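Pyruvate kinase (Cryptosporidium parvum, PDB 4DRS) probably catalyses the last step of glycolysis, the transfer of a phosphoryl group from phosphoenolpyruvate to ADP, giving pyruvate and ATP. Local coordinates at residues A[272-277]-A[299-304]; A[278-283]-A[315-320]; A[308-313]-A[349-354]; A[343-348]-A[375-380]; A[400-405]-A[442-447]. All coordinates share one frame; numbering follows the deposited sequence.

Contact 1: residues A[272-277]-A[299-304]; sequences ENLEGV and MEIPPE
Leu274 and Glu300 bring the two backbones closest, with 6.5 Å between their CA atoms. Here the short helix that starts at Leu274 meets a mostly loop-like run, 299-304, at helix 297-300. Asn273 occupies the N-cap: its OD1 turns back to accept from Gly276 N at 3.1 Å, nearly straight at 170°, and its CG sits between the backbone N and the carbonyl carbon (chi1 67°), which brings the amide over the first turn. The other end of that amide, ND2, is held by Gln239. Glu300 serves the same turn from across the gap. Its side chain is extended beyond CG, and Leu274 N reaches Glu300 OE1 at 2.6 Å, nearly along the C-O axis of that oxygen and with an N-H...O angle of 165°. Glu300 OE1 also lies beside Asn273 CB and Leu274 CB, at 3.2 and 3.3 Å. A carboxylate against the start of a helix probably gains from the partial positive charge there. Beside this polar grip, Leu274 CD1 touches Ile301 CG2 at 3.8 Å, the two side chains crossing at a slant. Ile301 also packs on Ile32 of a second subunit. Both segments follow barrel strands, 266-271 and 289-293, so the contact joins two neighbouring beta-alpha loops at the C-terminal ends of the strands in a TIM barrel.

Contact 2: residues A[278-283]-A[315-320]; sequences INFDSI and SKCNVA
Lys316 and Asp281 form a salt bridge between helices 280-286 and 306-320, neighbours in the outer layer of a TIM barrel. Lys316 NZ lies 2.9 Å from Asp281 OD1, which it meets on the syn side and 18° out of the carboxylate plane, while OD2 of the same group takes a second, weak bond at 3.3 Å. The lysine is extended beyond CG and crosses the aspartate side chain at about a right angle, its ammonium group nearer OD1 than OD2. Asp281 lies on the exposed border of the contact, and the lysine also packs on Cys26 of a second subunit. Further in, the methylenes of Lys316 run alongside Phe280 in the opposite direction, with Lys316 CB 3.7 Å from Phe280 CE2. The ring reaches across to helix 306-320 because Phe280 CG stands opposite the backbone N (chi1 178°). This leaves one lysine with two roles, an apolar stem along the phenylalanine and a charged end on the aspartate. Phe280 is buried and also rests on Ile271 and Ile290 of two adjacent barrel strands, so it lies between the helices and the sheet. Cys317, which packs on Ile290 as well, approaches the ring at its edge in a sulfur-aromatic contact: its SG is 3.6 Å from Phe280 CZ and 5.0 Å from the ring centroid, 86° off the ring normal.

Contact 3: residues A[308-313]-A[349-354]; sequences VAQKCM and ANAVLD
A salt bridge and a bridging water, from Lys311 to Asp354, join helix 306-320 to helix 342-354 on the outside of the barrel. The two residues also mark the closest backbone approach, 6.3 Å between CA atoms. Lys311 NZ donates to Asp354 OD1 at 2.8 Å, on the syn side and 24° out of the carboxylate plane, and more weakly to OD2 at 3.2 Å. The lysine gets there by a bend at its end (chi4 -64°), which folds the ammonium group back onto a carboxylate already lying against the stem: Asp354 OD2 is 3.4 Å from Lys311 CG. One water completes the link, donating to Lys311 O at 2.7 Å and to Asp354 O at 2.9 Å, so it ties the two backbones as the side chains tie the charges. In the TIM barrel these helices follow strands 289-293 and 324-327, and the contact joins the two in the outer layer. On its inner flank Gln310 and Ala351 come only loosely together, with Gln310 NE2 4.4 Å from Ala351 CB, and both lie on Thr326 of the strand beneath. The subunit interface runs past the same helices. Lys311 NZ has a further bond to Asn350 OD1 of a second subunit, and Cys312, one residue on, forms a disulfide with Cys26 of that subunit.

Contact 4: residues A[343-348]-A[375-380]; sequences AEMTDV and VNVMSR
Val348 and Met378 form the inner, tightly enclosed half of this helix-to-helix contact, and Met345 with Val377 the outer half. In the inner pair Val348 CG1 touches Met378 CG at 3.8 Å, the side chains crossing at about a right angle; their CA atoms, 7.1 Å apart, mark the closest backbone approach. Met378 CG points away from the backbone N (chi1 -163°), which sets the methylene against the valine. Both residues are buried and both also lie on Val359 of strand 358-361, while Met378 reaches Ile48 of strand 47-51 as well, so protein surrounds this half on the barrel side. The outer pair meets through the methyl end of Met345, its CE lying 3.7 Å from Val377 CG1, and here too the side chains cross nearly at right angles. That methionine is bent at its last torsion (chi3 101°), which swings the methyl across to the neighbouring helix. Met345 is itself buried, but Val377 is partly exposed, and Arg380, almost a turn further on, is exposed. Even this side is not all solvent, because Arg380 NE pairs with Glu304 of a second subunit and Met345 packs on Pro303 of that subunit. The direct link between segments 343-348 and 375-380 is apolar, two pairs of valine and methionine side chains between helices 342-354 and 371-386, the helices that follow the seventh and eighth strands of the TIM barrel.

Contact 5: residues A[400-405]-A[442-447]; sequences SSVPKP and SKYRPS
Val402 meets Tyr444 and Lys443 with its methyl groups, and these touches carry the contact. Both valine methyls lean on the phenol oxygen: Val402 CG2 is 3.6 Å and Val402 CG1 3.7 Å from Tyr444 OH. The same CG2 of Val402 meets Lys443 CE at 3.9 Å, valine and lysine pointing at each other tip to tip. Lys443 reaches that far because its chain is straight from end to end, starting with CG opposite the backbone N (chi1 179°). The polar ends of lysine and tyrosine are both held by Glu410, Lys443 NZ in a salt bridge and Tyr444 OH in a hydrogen bond to its OE2, and Val402 packs on Glu410 too. The tyrosine side chain also rests on Cys414 and Val417 of helix 408-422 and on Tyr395 of helix 391-401. One shell further out the turn after Ser442 is fixed by Arg445. Its backbone is in the left-handed region (phi 52°), and Ser442 O accepts from it twice, from Arg445 N at 3.1 Å and from Arg445 NH1 at 2.9 Å, on opposite faces of the carbonyl plane. Arg445 NH2 continues to Asp357, which follows helix 342-354 and precedes the last barrel strand, so this turn of the alpha/beta domain is tied to the barrel. With a buried valine against the ends of lysine and tyrosine, the ionic and hydrogen bonds to Glu410 are probably partly shielded from water and strengthened.

Along the chain, contact 1 closes a loop from 272 to 304 around strand 289-293. Contact 2 opens within that loop and ends beyond it, so the two cross; contact 3 crosses contact 2, and contact 4 crosses contact 3, each of these last two sharing a helix with the one before (306-320, then 342-354). Contacts 1 and 3 are in series. This staggered run links neighbouring helices and loops through the second half of the barrel, and contacts 1 to 4 all reach the second subunit. Contact 5 follows in series, joining the stretch after helix 391-401 to the alpha/beta domain; it touches contact 2, where Asn318 and Val319 meet Lys443 and Arg445.

Contact 1: residues A[272-277]-A[299-304]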
# COMPACT_ATOMS: atom_id res chain seq x y z
N GLU A 272 31.44 -14.83 12.71
CA GLU A 272 32.52 -14.06 13.33
C GLU A 272 33.61 -13.67 12.33
O GLU A 272 34.62 -13.08 12.72
CB GLU A 272 33.17 -14.86 14.46
CG GLU A 272 32.28 -15.11 15.66
CD GLU A 272 33.03 -15.76 16.80
OE1 GLU A 272 33.76 -15.04 17.53
OE2 GLU A 272 32.89 -16.99 16.97
N ASN A 273 33.42 -14.02 11.06
CA ASN A 273 34.39 -13.68 10.03
C ASN A 273 33.79 -13.65 8.62
O ASN A 273 32.62 -13.99 8.44
CB ASN A 273 35.63 -14.59 10.09
CG ASN A 273 35.33 -16.04 9.75
OD1 ASN A 273 34.25 -16.39 9.26
ND2 ASN A 273 36.31 -16.90 9.99
N LEU A 274 34.61 -13.25 7.65
CA LEU A 274 34.17 -13.06 6.27
C LEU A 274 33.61 -14.33 5.64
O LEU A 274 32.57 -14.29 4.97
CB LEU A 274 35.30 -12.46 5.41
CG LEU A 274 35.00 -12.05 3.96
CD1 LEU A 274 33.82 -11.09 3.85
CD2 LEU A 274 36.24 -11.44 3.31
N GLU A 275 34.28 -15.46 5.87
CA GLU A 275 33.82 -16.76 5.36
C GLU A 275 32.39 -17.05 5.79
O GLU A 275 31.54 -17.39 4.96
CB GLU A 275 34.75 -17.89 5.80
CG GLU A 275 35.78 -18.30 4.76
CD GLU A 275 35.16 -18.97 3.55
OE1 GLU A 275 34.46 -20.00 3.72
OE2 GLU A 275 35.38 -18.48 2.42
N GLY A 276 32.13 -16.91 7.09
CA GLY A 276 30.79 -17.07 7.64
C GLY A 276 29.76 -16.17 6.99
O GLY A 276 28.63 -16.61 6.73
N VAL A 277 30.13 -14.92 6.73
CA VAL A 277 29.25 -13.97 6.04
C VAL A 277 28.96 -14.42 4.60
O VAL A 277 27.80 -14.42 4.18
CB VAL A 277 29.82 -12.53 6.05
CG1 VAL A 277 28.88 -11.58 5.31
CG2 VAL A 277 30.06 -12.04 7.47
N MET A 299 38.36 -6.92 11.01
CA MET A 299 39.72 -6.90 10.49
C MET A 299 39.82 -7.39 9.05
O MET A 299 40.87 -7.29 8.42
CB MET A 299 40.62 -7.76 11.37
CG MET A 299 41.03 -7.15 12.70
SD MET A 299 41.76 -8.38 13.80
CE MET A 299 42.83 -9.27 12.66
N GLU A 300 38.71 -7.92 8.53
CA GLU A 300 38.70 -8.53 7.20
C GLU A 300 37.91 -7.68 6.21
O GLU A 300 38.09 -7.79 5.00
CB GLU A 300 38.14 -9.95 7.27
CG GLU A 300 38.84 -10.84 8.30
CD GLU A 300 38.25 -12.24 8.37
OE1 GLU A 300 37.02 -12.38 8.26
OE2 GLU A 300 39.03 -13.19 8.55
N ILE A 301 37.04 -6.83 6.74
CA ILE A 301 36.24 -5.91 5.93
C ILE A 301 36.39 -4.49 6.50
O ILE A 301 36.85 -4.34 7.64
CB ILE A 301 34.75 -6.32 5.88
CG1 ILE A 301 34.07 -6.14 7.25
CG2 ILE A 301 34.61 -7.76 5.40
CD1 ILE A 301 32.56 -6.00 7.16
N PRO A 302 36.04 -3.46 5.71
CA PRO A 302 36.01 -2.11 6.27
C PRO A 302 35.00 -2.00 7.42
O PRO A 302 33.88 -2.52 7.30
CB PRO A 302 35.58 -1.24 5.09
CG PRO A 302 36.04 -2.00 3.89
CD PRO A 302 35.85 -3.45 4.25
N PRO A 303 35.38 -1.34 8.53
CA PRO A 303 34.57 -1.23 9.74
C PRO A 303 33.23 -0.51 9.53
O PRO A 303 32.27 -0.78 10.25
CB PRO A 303 35.45 -0.41 10.69
CG PRO A 303 36.84 -0.62 10.18
CD PRO A 303 36.69 -0.69 8.69
N GLU A 304 33.17 0.38 8.54
CA GLU A 304 31.92 1.05 8.19
C GLU A 304 30.90 0.09 7.59
O GLU A 304 29.73 0.43 7.48
CB GLU A 304 32.17 2.25 7.26
CG GLU A 304 32.50 1.90 5.81
CD GLU A 304 33.98 2.00 5.50
OE1 GLU A 304 34.81 1.81 6.42
OE2 GLU A 304 34.32 2.25 4.32

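Contact 2: residues A[278-283]-A[315-320]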
# COMPACT_ATOMS: atom_id res chain seq x y z
N ILE A 278 30.00 -14.81 3.87
CA ILE A 278 29.88 -15.32 2.50
C ILE A 278 28.96 -16.55 2.46
O ILE A 278 28.09 -16.65 1.59
CB ILE A 278 31.26 -15.64 1.89
CG1 ILE A 278 32.05 -14.35 1.62
CG2 ILE A 278 31.14 -16.45 0.59
CD1 ILE A 278 33.53 -14.57 1.36
N ASN A 279 29.13 -17.46 3.41
CA ASN A 279 28.35 -18.69 3.45
C ASN A 279 27.12 -18.63 4.36
O ASN A 279 26.56 -19.68 4.72
CB ASN A 279 29.24 -19.88 3.83
CG ASN A 279 30.25 -20.20 2.75
OD1 ASN A 279 29.89 -20.53 1.62
ND2 ASN A 279 31.53 -20.11 3.10
N PHE A 280 26.70 -17.42 4.72
CA PHE A 280 25.63 -17.22 5.68
C PHE A 280 24.39 -18.07 5.42
O PHE A 280 23.93 -18.77 6.31
CB PHE A 280 25.23 -15.74 5.81
CG PHE A 280 24.10 -15.52 6.77
CD1 PHE A 280 24.32 -15.52 8.15
CD2 PHE A 280 22.80 -15.36 6.31
CE1 PHE A 280 23.28 -15.34 9.04
CE2 PHE A 280 21.75 -15.18 7.20
CZ PHE A 280 21.99 -15.17 8.56
N ASP A 281 23.87 -18.00 4.19
CA ASP A 281 22.62 -18.68 3.83
C ASP A 281 22.65 -20.17 4.17
O ASP A 281 21.72 -20.69 4.77
CB ASP A 281 22.30 -18.48 2.35
CG ASP A 281 21.89 -17.05 2.04
OD1 ASP A 281 21.15 -16.43 2.84
OD2 ASP A 281 22.32 -16.54 0.98
N SER A 282 23.75 -20.82 3.80
CA SER A 282 23.97 -22.23 4.09
C SER A 282 24.00 -22.48 5.61
O SER A 282 23.33 -23.38 6.11
CB SER A 282 25.28 -22.67 3.42
OG SER A 282 25.71 -23.94 3.88
N ILE A 283 24.77 -21.66 6.32
CA ILE A 283 24.91 -21.78 7.77
C ILE A 283 23.57 -21.57 8.48
O ILE A 283 23.16 -22.39 9.30
CB ILE A 283 25.98 -20.80 8.30
CG1 ILE A 283 27.34 -21.12 7.68
CG2 ILE A 283 26.05 -20.86 9.82
CD1 ILE A 283 28.35 -20.00 7.75
N SER A 315 17.73 -9.53 9.22
CA SER A 315 16.56 -9.61 8.34
C SER A 315 16.36 -11.00 7.76
O SER A 315 15.24 -11.52 7.74
CB SER A 315 16.67 -8.60 7.20
OG SER A 315 16.46 -7.28 7.67
N LYS A 316 17.45 -11.60 7.29
CA LYS A 316 17.42 -12.95 6.75
C LYS A 316 16.97 -14.00 7.78
O LYS A 316 16.22 -14.92 7.44
CB LYS A 316 18.77 -13.33 6.14
CG LYS A 316 19.09 -12.60 4.85
CD LYS A 316 20.42 -13.05 4.28
CE LYS A 316 20.51 -12.72 2.80
NZ LYS A 316 21.51 -13.60 2.13
N CYS A 317 17.42 -13.84 9.03
CA CYS A 317 16.97 -14.72 10.11
C CYS A 317 15.50 -14.53 10.43
O CYS A 317 14.79 -15.51 10.72
CB CYS A 317 17.81 -14.51 11.37
SG CYS A 317 19.52 -15.08 11.22
N ASN A 318 15.03 -13.28 10.36
CA ASN A 318 13.61 -12.98 10.56
C ASN A 318 12.73 -13.67 9.51
O ASN A 318 11.71 -14.27 9.85
CB ASN A 318 13.35 -11.47 10.54
CG ASN A 318 13.92 -10.74 11.76
OD1 ASN A 318 13.85 -9.52 11.83
ND2 ASN A 318 14.47 -11.48 12.72
N VAL A 319 13.14 -13.58 8.24
CA VAL A 319 12.42 -14.20 7.12
C VAL A 319 12.43 -15.73 7.22
O VAL A 319 11.43 -16.39 6.93
CB VAL A 319 13.00 -13.74 5.75
CG1 VAL A 319 12.43 -14.58 4.61
CG2 VAL A 319 12.72 -12.26 5.52
N ALA A 320 13.57 -16.29 7.65
CA ALA A 320 13.69 -17.74 7.81
C ALA A 320 13.02 -18.25 9.08
O ALA A 320 12.84 -19.45 9.25
CB ALA A 320 15.15 -18.16 7.78

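Contact 3: residues A[308-313]-A[349-354]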
# COMPACT_ATOMS: atom_id res chain seq x y z
N VAL A 308 26.11 -2.96 8.23
CA VAL A 308 25.35 -3.38 7.06
C VAL A 308 25.16 -4.90 7.07
O VAL A 308 24.06 -5.40 6.88
CB VAL A 308 26.04 -2.94 5.74
CG1 VAL A 308 25.21 -3.35 4.53
CG2 VAL A 308 26.26 -1.44 5.73
N ALA A 309 26.26 -5.62 7.33
CA ALA A 309 26.24 -7.07 7.40
C ALA A 309 25.35 -7.57 8.53
O ALA A 309 24.61 -8.54 8.35
CB ALA A 309 27.66 -7.61 7.57
N GLN A 310 25.40 -6.89 9.68
CA GLN A 310 24.55 -7.24 10.82
C GLN A 310 23.07 -7.07 10.49
O GLN A 310 22.28 -7.99 10.70
CB GLN A 310 24.91 -6.45 12.08
CG GLN A 310 23.97 -6.74 13.24
CD GLN A 310 24.41 -6.13 14.56
OE1 GLN A 310 25.56 -6.28 14.98
NE2 GLN A 310 23.48 -5.46 15.23
N LYS A 311 22.70 -5.90 9.97
CA LYS A 311 21.32 -5.62 9.58
C LYS A 311 20.80 -6.67 8.60
O LYS A 311 19.69 -7.18 8.76
CB LYS A 311 21.18 -4.22 8.97
CG LYS A 311 21.19 -3.08 9.98
CD LYS A 311 20.93 -1.74 9.29
CE LYS A 311 20.91 -0.57 10.27
NZ LYS A 311 19.82 -0.63 11.28
N CYS A 312 21.62 -7.00 7.61
CA CYS A 312 21.25 -7.98 6.59
C CYS A 312 21.06 -9.39 7.16
O CYS A 312 20.08 -10.06 6.83
CB CYS A 312 22.27 -8.00 5.46
SG CYS A 312 21.98 -9.33 4.27
N MET A 313 21.98 -9.83 8.02
CA MET A 313 21.87 -11.15 8.65
C MET A 313 20.65 -11.27 9.57
O MET A 313 20.00 -12.32 9.61
CB MET A 313 23.16 -11.51 9.41
CG MET A 313 24.33 -11.85 8.50
SD MET A 313 25.81 -12.39 9.37
CE MET A 313 26.50 -10.85 9.96
N ALA A 349 18.86 -0.66 21.27
CA ALA A 349 17.58 -0.21 20.76
C ALA A 349 17.43 -0.52 19.27
O ALA A 349 16.42 -1.06 18.84
CB ALA A 349 17.40 1.28 21.00
N ASN A 350 18.46 -0.18 18.50
CA ASN A 350 18.43 -0.41 17.06
C ASN A 350 18.61 -1.88 16.67
O ASN A 350 18.11 -2.30 15.63
CB ASN A 350 19.43 0.49 16.33
CG ASN A 350 18.96 1.93 16.26
OD1 ASN A 350 17.92 2.22 15.66
ND2 ASN A 350 19.71 2.83 16.86
N ALA A 351 19.28 -2.66 17.52
CA ALA A 351 19.34 -4.11 17.31
C ALA A 351 17.95 -4.72 17.46
O ALA A 351 17.54 -5.52 16.63
CB ALA A 351 20.33 -4.77 18.26
N VAL A 352 17.21 -4.30 18.49
CA VAL A 352 15.82 -4.73 18.67
C VAL A 352 14.95 -4.32 17.47
O VAL A 352 14.15 -5.12 16.96
CB VAL A 352 15.21 -4.21 19.99
CG1 VAL A 352 13.72 -4.52 20.07
CG2 VAL A 352 15.93 -4.81 21.19
N LEU A 353 15.13 -3.09 17.01
CA LEU A 353 14.35 -2.58 15.89
C LEU A 353 14.74 -3.24 14.55
O LEU A 353 13.91 -3.34 13.64
CB LEU A 353 14.46 -1.05 15.81
CG LEU A 353 13.70 -0.31 16.92
CD1 LEU A 353 14.07 1.17 16.95
CD2 LEU A 353 12.19 -0.49 16.77
N ASP A 354 15.98 -3.70 14.45
CA ASP A 354 16.41 -4.45 13.27
C ASP A 354 15.74 -5.82 13.19
O ASP A 354 15.65 -6.41 12.11
CB ASP A 354 17.94 -4.59 13.24
CG ASP A 354 18.66 -3.27 12.99
OD1 ASP A 354 18.01 -2.26 12.65
OD2 ASP A 354 19.90 -3.23 13.14
O HOH W 1 17.69 -5.93 10.17

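Contact 4: residues A[343-348]-A[375-380]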
# COMPACT_ATOMS: atom_id res chain seq x y z
N ALA A 343 25.46 6.04 22.85
CA ALA A 343 25.83 5.18 21.72
C ALA A 343 25.57 3.69 21.98
O ALA A 343 25.17 2.95 21.08
CB ALA A 343 27.29 5.41 21.34
N GLU A 344 25.78 3.28 23.23
CA GLU A 344 25.61 1.89 23.63
C GLU A 344 24.14 1.51 23.79
O GLU A 344 23.74 0.40 23.44
CB GLU A 344 26.35 1.65 24.94
CG GLU A 344 27.83 2.01 24.88
CD GLU A 344 28.49 1.96 26.24
OE1 GLU A 344 28.21 2.85 27.07
OE2 GLU A 344 29.30 1.03 26.47
N MET A 345 23.35 2.44 24.32
CA MET A 345 21.91 2.23 24.48
C MET A 345 21.21 2.21 23.12
O MET A 345 20.36 1.35 22.88
CB MET A 345 21.30 3.29 25.39
CG MET A 345 21.79 3.24 26.83
SD MET A 345 21.09 4.54 27.86
CE MET A 345 19.82 3.62 28.72
N THR A 346 21.57 3.14 22.24
CA THR A 346 20.98 3.19 20.90
C THR A 346 21.34 1.95 20.07
O THR A 346 20.55 1.53 19.23
CB THR A 346 21.37 4.47 20.13
OG1 THR A 346 22.78 4.51 19.93
CG2 THR A 346 20.93 5.73 20.89
N ASP A 347 22.51 1.37 20.34
CA ASP A 347 22.93 0.14 19.67
C ASP A 347 22.00 -1.03 19.97
O ASP A 347 21.63 -1.79 19.07
CB ASP A 347 24.37 -0.22 20.05
CG ASP A 347 24.98 -1.27 19.12
OD1 ASP A 347 24.85 -1.12 17.88
OD2 ASP A 347 25.58 -2.24 19.61
N VAL A 348 21.62 -1.17 21.24
CA VAL A 348 20.69 -2.21 21.67
C VAL A 348 19.27 -1.92 21.17
O VAL A 348 18.57 -2.82 20.70
CB VAL A 348 20.69 -2.40 23.20
CG1 VAL A 348 19.82 -3.58 23.60
CG2 VAL A 348 22.11 -2.60 23.71
N VAL A 375 22.38 -5.12 32.92
CA VAL A 375 21.22 -5.93 32.54
C VAL A 375 19.94 -5.12 32.65
O VAL A 375 19.11 -5.12 31.73
CB VAL A 375 21.09 -7.19 33.42
CG1 VAL A 375 19.95 -8.07 32.94
CG2 VAL A 375 22.39 -7.98 33.43
N ASN A 376 19.79 -4.43 33.77
CA ASN A 376 18.59 -3.65 34.05
C ASN A 376 18.39 -2.53 33.03
O ASN A 376 17.29 -2.33 32.52
CB ASN A 376 18.65 -3.10 35.47
CG ASN A 376 17.32 -2.55 35.93
OD1 ASN A 376 17.01 -1.38 35.70
ND2 ASN A 376 16.53 -3.39 36.58
N VAL A 377 19.47 -1.81 32.73
CA VAL A 377 19.49 -0.80 31.67
C VAL A 377 19.12 -1.42 30.31
O VAL A 377 18.21 -0.93 29.63
CB VAL A 377 20.88 -0.11 31.62
CG1 VAL A 377 21.13 0.57 30.28
CG2 VAL A 377 21.00 0.90 32.76
N MET A 378 19.80 -2.50 29.94
CA MET A 378 19.57 -3.18 28.66
C MET A 378 18.11 -3.61 28.52
O MET A 378 17.51 -3.44 27.46
CB MET A 378 20.52 -4.38 28.51
CG MET A 378 20.64 -4.88 27.07
SD MET A 378 22.11 -5.89 26.72
CE MET A 378 21.62 -7.47 27.43
N SER A 379 17.55 -4.14 29.61
CA SER A 379 16.17 -4.59 29.65
C SER A 379 15.17 -3.46 29.37
O SER A 379 14.25 -3.63 28.56
CB SER A 379 15.86 -5.24 31.00
OG SER A 379 14.52 -5.67 31.07
N ARG A 380 15.38 -2.33 30.02
CA ARG A 380 14.51 -1.16 29.87
C ARG A 380 14.60 -0.59 28.45
O ARG A 380 13.58 -0.24 27.86
CB ARG A 380 14.86 -0.09 30.91
CG ARG A 380 14.96 -0.62 32.33
CD ARG A 380 13.95 0.02 33.28
NE ARG A 380 14.25 1.43 33.53
CZ ARG A 380 15.26 1.89 34.27
NH1 ARG A 380 16.11 1.05 34.85
NH2 ARG A 380 15.43 3.20 34.42

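Contact 5: residues A[400-405]-A[442-447]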
# COMPACT_ATOMS: atom_id res chain seq x y z
N SER A 400 4.12 -11.40 3.98
CA SER A 400 4.36 -11.28 2.54
C SER A 400 5.66 -11.93 2.07
O SER A 400 5.74 -12.43 0.95
CB SER A 400 4.35 -9.81 2.10
OG SER A 400 3.09 -9.22 2.36
N SER A 401 6.68 -11.91 2.93
CA SER A 401 8.00 -12.46 2.59
C SER A 401 8.04 -14.00 2.60
O SER A 401 8.98 -14.60 2.10
CB SER A 401 9.07 -11.92 3.55
OG SER A 401 9.02 -10.51 3.62
N VAL A 402 7.01 -14.61 3.18
CA VAL A 402 6.97 -16.07 3.32
C VAL A 402 6.20 -16.70 2.16
O VAL A 402 5.01 -16.44 1.98
CB VAL A 402 6.38 -16.50 4.69
CG1 VAL A 402 6.24 -18.01 4.77
CG2 VAL A 402 7.27 -16.01 5.82
N PRO A 403 6.89 -17.54 1.37
CA PRO A 403 6.28 -18.18 0.19
C PRO A 403 5.15 -19.15 0.56
O PRO A 403 5.27 -19.93 1.50
CB PRO A 403 7.45 -18.94 -0.45
CG PRO A 403 8.47 -19.09 0.62
CD PRO A 403 8.31 -17.89 1.51
N LYS A 404 4.05 -19.06 -0.20
CA LYS A 404 2.87 -19.89 0.04
C LYS A 404 2.81 -21.01 -1.00
O LYS A 404 3.29 -20.83 -2.11
CB LYS A 404 1.60 -19.02 -0.00
CG LYS A 404 1.67 -17.74 0.82
CD LYS A 404 1.57 -18.01 2.32
CE LYS A 404 2.04 -16.82 3.15
NZ LYS A 404 1.30 -15.57 2.84
N PRO A 405 2.21 -22.16 -0.64
CA PRO A 405 1.57 -22.51 0.64
C PRO A 405 2.56 -22.85 1.75
O PRO A 405 3.70 -23.21 1.47
CB PRO A 405 0.74 -23.75 0.28
CG PRO A 405 1.50 -24.39 -0.83
CD PRO A 405 2.13 -23.27 -1.61
N SER A 442 6.17 -16.64 17.28
CA SER A 442 7.24 -15.65 17.49
C SER A 442 7.75 -15.04 16.19
O SER A 442 8.03 -13.85 16.12
CB SER A 442 8.40 -16.28 18.27
OG SER A 442 9.38 -15.31 18.58
N LYS A 443 7.87 -15.88 15.16
CA LYS A 443 8.26 -15.47 13.82
C LYS A 443 7.37 -14.35 13.25
O LYS A 443 7.83 -13.50 12.49
CB LYS A 443 8.24 -16.69 12.89
CG LYS A 443 8.59 -16.42 11.44
CD LYS A 443 8.44 -17.68 10.60
CE LYS A 443 8.73 -17.40 9.13
NZ LYS A 443 8.63 -18.64 8.32
N TYR A 444 6.09 -14.35 13.63
CA TYR A 444 5.16 -13.36 13.07
C TYR A 444 4.96 -12.14 13.94
O TYR A 444 4.10 -11.30 13.66
CB TYR A 444 3.84 -14.02 12.65
CG TYR A 444 4.04 -14.87 11.42
CD1 TYR A 444 3.99 -14.31 10.15
CD2 TYR A 444 4.34 -16.23 11.54
CE1 TYR A 444 4.22 -15.08 9.02
CE2 TYR A 444 4.57 -17.01 10.42
CZ TYR A 444 4.51 -16.43 9.16
OH TYR A 444 4.72 -17.20 8.04
N ARG A 445 5.78 -12.04 14.99
CA ARG A 445 5.95 -10.83 15.80
C ARG A 445 4.67 -10.20 16.35
O ARG A 445 4.39 -9.02 16.10
CB ARG A 445 6.79 -9.79 15.04
CG ARG A 445 8.24 -10.17 14.82
CD ARG A 445 9.02 -10.26 16.12
NE ARG A 445 10.46 -10.33 15.90
CZ ARG A 445 11.19 -11.45 15.95
NH1 ARG A 445 10.61 -12.61 16.22
NH2 ARG A 445 12.50 -11.40 15.73
N PRO A 446 3.88 -10.97 17.11
CA PRO A 446 2.66 -10.39 17.67
C PRO A 446 2.97 -9.32 18.71
O PRO A 446 4.01 -9.39 19.37
CB PRO A 446 1.98 -11.59 18.34
CG PRO A 446 3.11 -12.49 18.71
CD PRO A 446 4.10 -12.35 17.59
N SER A 447 2.08 -8.35 18.87
CA SER A 447 2.23 -7.38 19.95
C SER A 447 1.92 -8.05 21.28
O SER A 447 2.41 -7.63 22.32
CB SER A 447 1.31 -6.16 19.75
OG SER A 447 -0.02 -6.45 20.14